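Local coordinates for protein cytochrome c, putative (Shewanella oneidensis, PDB 1SP3) that probably acts as a respiratory tetrathionate reductase, carrying eight c-type hemes, at residues H4-G15 against L124-G132. Numbering follows the deposited sequence.
Sequences HKDVLKGPFTTG and LAKIAQNVG. With HEC (heme c), chain C.
H4 and V131 meet beside the heme: CE1 of the imidazole lies 3.7 Å from V131 CG1, the two side chains crossing at about a right angle, while H4 NE2 binds the heme iron at 2.1 Å. With CG beside the backbone N (chi1 -62°), the imidazole points NE2 at the iron and leaves H4 CB against the Q129 carbonyl oxygen. Its rotation is probably steadied by a water in the ring plane, which accepts from H4 ND1 at 2.8 Å and also approaches the carbonyls of Q129 and V131. The inner part is tight: L8 CD1 comes to 3.2 Å from A128 O and 3.9 Å from A128 CB, and both side chains touch the heme side-chain carbon CBB. Farther along, F12 turns its ring edge to the helix, CD1 3.5 Å from A125 CA, and G10 CA covers one face over the ring centre. V18 and Q21 of helix 15-34 also touch F12. The buried Q129 lies along the L8-K9 backbone, its CG 3.9 Å from L8 CB. Cutting Q129 back to an alanine is likely to open a gap beside L8 and K9. Toward solvent the contact is looser: the K5 chain passes the Q129 carbonyl, K9 NZ and K126 NZ, like charges, are 4.5 Å apart, and two waters bind F12 O and F12 N firmly but reach L124 N and A125 N only weakly. The whole is one wall of a bis-histidine c-type heme site, in which H4 supplies the distal axial ligand and H26 the other, next to covalently attached C22 and C25.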
loop_
_atom_site.group_PDB
_atom_site.type_symbol
_atom_site.label_atom_id
_atom_site.label_comp_id
_atom_site.label_asym_id
_atom_site.label_seq_id
_atom_site.Cartn_x
_atom_site.Cartn_y
_atom_site.Cartn_z
ATOM N N HIS A 4 -2.366 6.312 -33.313
ATOM C CA HIS A 4 -3.045 5.160 -32.663
ATOM C C HIS A 4 -4.277 4.614 -33.400
ATOM O O HIS A 4 -4.391 3.416 -33.638
ATOM C CB HIS A 4 -3.454 5.486 -31.214
ATOM C CG HIS A 4 -2.299 5.804 -30.319
ATOM N ND1 HIS A 4 -2.438 6.594 -29.203
ATOM C CD2 HIS A 4 -0.978 5.493 -30.408
ATOM C CE1 HIS A 4 -1.253 6.743 -28.629
ATOM N NE2 HIS A 4 -0.356 6.077 -29.335
ATOM N N LYS A 5 -5.202 5.515 -33.698
ATOM C CA LYS A 5 -6.512 5.182 -34.233
ATOM C C LYS A 5 -6.467 4.488 -35.586
ATOM O O LYS A 5 -7.371 3.691 -35.918
ATOM C CB LYS A 5 -7.384 6.437 -34.257
ATOM C CG LYS A 5 -8.088 6.645 -32.876
ATOM C CD LYS A 5 -7.867 8.037 -32.265
ATOM C CE LYS A 5 -8.743 8.287 -31.012
ATOM N NZ LYS A 5 -8.725 9.739 -30.561
ATOM N N ASP A 6 -5.384 4.764 -36.313
ATOM C CA ASP A 6 -5.056 4.219 -37.622
ATOM C C ASP A 6 -4.297 2.882 -37.549
ATOM O O ASP A 6 -4.523 1.984 -38.380
ATOM C CB ASP A 6 -4.215 5.264 -38.430
ATOM C CG ASP A 6 -5.078 6.480 -38.963
ATOM O OD1 ASP A 6 -6.354 6.415 -38.914
ATOM O OD2 ASP A 6 -4.571 7.536 -39.457
ATOM N N VAL A 7 -3.406 2.725 -36.562
ATOM C CA VAL A 7 -2.466 1.587 -36.596
ATOM C C VAL A 7 -2.844 0.343 -35.737
ATOM O O VAL A 7 -2.196 -0.713 -35.832
ATOM C CB VAL A 7 -0.996 2.028 -36.361
ATOM C CG1 VAL A 7 -0.097 0.828 -36.419
ATOM C CG2 VAL A 7 -0.512 3.018 -37.453
ATOM N N LEU A 8 -3.884 0.471 -34.915
ATOM C CA LEU A 8 -4.133 -0.543 -33.901
ATOM C C LEU A 8 -5.485 -1.175 -34.142
ATOM O O LEU A 8 -6.234 -1.377 -33.183
ATOM C CB LEU A 8 -4.091 0.055 -32.477
ATOM C CG LEU A 8 -2.756 0.619 -32.009
ATOM C CD1 LEU A 8 -2.910 1.543 -30.805
ATOM C CD2 LEU A 8 -1.687 -0.462 -31.769
ATOM N N LYS A 9 -5.814 -1.489 -35.398
ATOM C CA LYS A 9 -7.130 -2.118 -35.643
ATOM C C LYS A 9 -7.229 -3.608 -35.157
ATOM O O LYS A 9 -8.337 -4.103 -34.902
ATOM C CB LYS A 9 -7.639 -1.886 -37.088
ATOM C CG LYS A 9 -8.181 -0.391 -37.386
ATOM C CD LYS A 9 -9.781 -0.250 -37.233
ATOM C CE LYS A 9 -10.352 1.186 -36.847
ATOM N NZ LYS A 9 -11.829 1.218 -36.405
ATOM N N GLY A 10 -6.077 -4.263 -34.952
ATOM C CA GLY A 10 -6.028 -5.649 -34.478
ATOM C C GLY A 10 -6.664 -6.578 -35.504
ATOM O O GLY A 10 -6.197 -6.538 -36.642
ATOM N N PRO A 11 -7.679 -7.411 -35.167
ATOM C CA PRO A 11 -7.910 -8.122 -33.888
ATOM C C PRO A 11 -6.754 -8.434 -32.924
ATOM O O PRO A 11 -5.685 -8.828 -33.358
ATOM C CB PRO A 11 -8.524 -9.446 -34.374
ATOM C CG PRO A 11 -9.293 -9.010 -35.658
ATOM C CD PRO A 11 -8.860 -7.587 -36.040
ATOM N N PHE A 12 -7.001 -8.293 -31.621
ATOM C CA PHE A 12 -6.023 -8.698 -30.577
ATOM C C PHE A 12 -6.744 -9.698 -29.685
ATOM O O PHE A 12 -7.880 -9.444 -29.264
ATOM C CB PHE A 12 -5.576 -7.491 -29.707
ATOM C CG PHE A 12 -4.937 -6.373 -30.480
ATOM C CD1 PHE A 12 -5.564 -5.127 -30.589
ATOM C CD2 PHE A 12 -3.723 -6.563 -31.113
ATOM C CE1 PHE A 12 -4.957 -4.069 -31.332
ATOM C CE2 PHE A 12 -3.125 -5.526 -31.827
ATOM C CZ PHE A 12 -3.746 -4.283 -31.944
ATOM N N THR A 13 -6.133 -10.840 -29.393
ATOM C CA THR A 13 -6.861 -11.725 -28.473
ATOM C C THR A 13 -6.208 -11.779 -27.108
ATOM O O THR A 13 -6.854 -12.188 -26.163
ATOM C CB THR A 13 -7.263 -13.139 -29.068
ATOM O OG1 THR A 13 -6.095 -13.925 -29.284
ATOM C CG2 THR A 13 -7.915 -13.012 -30.515
ATOM N N THR A 14 -4.942 -11.344 -27.006
ATOM C CA THR A 14 -4.213 -11.344 -25.710
ATOM C C THR A 14 -3.599 -9.974 -25.412
ATOM O O THR A 14 -3.440 -9.148 -26.350
ATOM C CB THR A 14 -3.088 -12.480 -25.595
ATOM O OG1 THR A 14 -2.008 -12.205 -26.472
ATOM C CG2 THR A 14 -3.579 -13.900 -26.024
ATOM N N GLY A 15 -3.235 -9.736 -24.145
ATOM C CA GLY A 15 -2.587 -8.481 -23.774
ATOM C C GLY A 15 -1.261 -8.291 -24.464
ATOM O O GLY A 15 -1.024 -7.222 -25.000
ATOM N N LEU A 124 -10.162 -5.349 -27.090
ATOM C CA LEU A 124 -8.783 -4.894 -27.002
ATOM C C LEU A 124 -8.388 -3.848 -28.040
ATOM O O LEU A 124 -7.726 -2.869 -27.714
ATOM C CB LEU A 124 -7.799 -6.063 -27.009
ATOM C CG LEU A 124 -7.870 -6.967 -25.758
ATOM C CD1 LEU A 124 -6.920 -8.128 -25.968
ATOM C CD2 LEU A 124 -7.516 -6.247 -24.443
ATOM N N ALA A 125 -8.742 -4.076 -29.301
ATOM C CA ALA A 125 -8.381 -3.138 -30.348
ATOM C C ALA A 125 -8.845 -1.736 -30.022
ATOM O O ALA A 125 -8.046 -0.780 -30.044
ATOM C CB ALA A 125 -8.905 -3.633 -31.749
ATOM N N LYS A 126 -10.099 -1.644 -29.613
ATOM C CA LYS A 126 -10.758 -0.380 -29.246
ATOM C C LYS A 126 -10.109 0.306 -28.055
ATOM O O LYS A 126 -9.831 1.514 -28.102
ATOM C CB LYS A 126 -12.241 -0.585 -28.975
ATOM C CG LYS A 126 -13.073 0.686 -28.982
ATOM C CD LYS A 126 -13.084 1.367 -30.410
ATOM C CE LYS A 126 -13.352 0.388 -31.641
ATOM N NZ LYS A 126 -14.326 0.934 -32.673
ATOM N N ILE A 127 -9.806 -0.470 -27.018
ATOM C CA ILE A 127 -9.032 0.059 -25.894
ATOM C C ILE A 127 -7.689 0.624 -26.397
ATOM O O ILE A 127 -7.343 1.760 -26.055
ATOM C CB ILE A 127 -8.835 -1.023 -24.848
ATOM C CG1 ILE A 127 -10.217 -1.353 -24.204
ATOM C CG2 ILE A 127 -7.677 -0.649 -23.841
ATOM C CD1 ILE A 127 -10.277 -2.565 -23.291
ATOM N N ALA A 128 -6.938 -0.162 -27.177
ATOM C CA ALA A 128 -5.624 0.261 -27.678
ATOM C C ALA A 128 -5.695 1.545 -28.480
ATOM O O ALA A 128 -4.815 2.354 -28.355
ATOM C CB ALA A 128 -5.019 -0.777 -28.562
ATOM N N GLN A 129 -6.727 1.710 -29.322
ATOM C CA GLN A 129 -6.854 2.895 -30.160
ATOM C C GLN A 129 -7.123 4.143 -29.351
ATOM O O GLN A 129 -6.716 5.273 -29.750
ATOM C CB GLN A 129 -7.988 2.712 -31.151
ATOM C CG GLN A 129 -7.650 1.741 -32.265
ATOM C CD GLN A 129 -8.888 1.261 -32.972
ATOM O OE1 GLN A 129 -9.008 0.069 -33.242
ATOM N NE2 GLN A 129 -9.823 2.188 -33.269
ATOM N N ASN A 130 -7.778 3.964 -28.202
ATOM C CA ASN A 130 -8.146 5.128 -27.415
ATOM C C ASN A 130 -7.217 5.548 -26.262
ATOM O O ASN A 130 -7.538 6.416 -25.493
ATOM C CB ASN A 130 -9.559 4.968 -26.963
ATOM C CG ASN A 130 -10.528 5.146 -28.137
ATOM O OD1 ASN A 130 -10.819 6.281 -28.481
ATOM N ND2 ASN A 130 -10.940 4.007 -28.824
ATOM N N VAL A 131 -6.059 4.913 -26.197
ATOM C CA VAL A 131 -5.076 5.042 -25.118
ATOM C C VAL A 131 -4.675 6.530 -25.028
ATOM O O VAL A 131 -4.638 7.246 -26.040
ATOM C CB VAL A 131 -4.015 4.066 -25.606
ATOM C CG1 VAL A 131 -2.720 4.623 -26.016
ATOM C CG2 VAL A 131 -4.036 2.699 -24.898
ATOM N N GLY A 132 -4.387 7.010 -23.825
ATOM C CA GLY A 132 -3.910 8.364 -23.665
ATOM C C GLY A 132 -3.342 8.590 -22.245
ATOM O O GLY A 132 -2.892 7.635 -21.584
HETATM FE FE HEC C . 1.677 5.607 -28.977
HETATM C CHA HEC C . 1.806 8.838 -28.159
HETATM C CHB HEC C . 0.871 4.747 -25.761
HETATM C CHC HEC C . 0.953 2.376 -29.959
HETATM C CHD HEC C . 3.158 6.191 -31.988
HETATM N NA HEC C . 1.412 6.607 -27.227
HETATM C C1A HEC C . 1.439 7.971 -27.141
HETATM C C2A HEC C . 1.122 8.307 -25.785
HETATM C C3A HEC C . 0.853 7.172 -25.117
HETATM C C4A HEC C . 1.048 6.076 -26.022
HETATM C CMA HEC C . 0.389 7.041 -23.642
HETATM C CAA HEC C . 1.033 9.765 -25.230
HETATM C CBA HEC C . -0.489 10.015 -25.338
HETATM C CGA HEC C . -0.839 11.408 -24.960
HETATM O O1A HEC C . -2.082 11.696 -24.922
HETATM O O2A HEC C . 0.120 12.195 -24.706
HETATM N NB HEC C . 1.014 3.855 -28.057
HETATM C C1B HEC C . 0.783 3.754 -26.693
HETATM C C2B HEC C . 0.375 2.380 -26.437
HETATM C C3B HEC C . 0.395 1.737 -27.608
HETATM C C4B HEC C . 0.773 2.658 -28.640
HETATM C CMB HEC C . 0.007 1.810 -25.043
HETATM C CAB HEC C . -0.069 0.305 -27.862
HETATM C CBB HEC C . -1.369 0.172 -27.524
HETATM N NC HEC C . 1.962 4.530 -30.636
HETATM C C1C HEC C . 1.629 3.206 -30.831
HETATM C C2C HEC C . 2.069 2.818 -32.142
HETATM C C3C HEC C . 2.683 3.883 -32.703
HETATM C C4C HEC C . 2.641 4.965 -31.750
HETATM C CMC HEC C . 1.882 1.371 -32.726
HETATM C CAC HEC C . 3.377 3.998 -34.131
HETATM C CBC HEC C . 2.837 3.464 -35.252
HETATM N ND HEC C . 2.354 7.262 -29.933
HETATM C C1D HEC C . 2.943 7.269 -31.174
HETATM C C2D HEC C . 3.372 8.636 -31.488
HETATM C C3D HEC C . 2.928 9.422 -30.315
HETATM C C4D HEC C . 2.311 8.502 -29.401
HETATM C CMD HEC C . 4.116 9.197 -32.737
HETATM C CAD HEC C . 3.192 10.924 -30.120
HETATM C CBD HEC C . 4.629 10.959 -29.633
HETATM C CGD HEC C . 5.177 12.393 -29.575
HETATM O O1D HEC C . 5.605 12.987 -30.628
HETATM O O2D HEC C . 5.156 12.986 -28.457
HETATM O O HOH W 1 -5.152 7.122 -28.741
HETATM O O HOH W 2 -10.200 -8.482 -28.424
HETATM O O HOH W 3 -9.160 -7.099 -30.579
#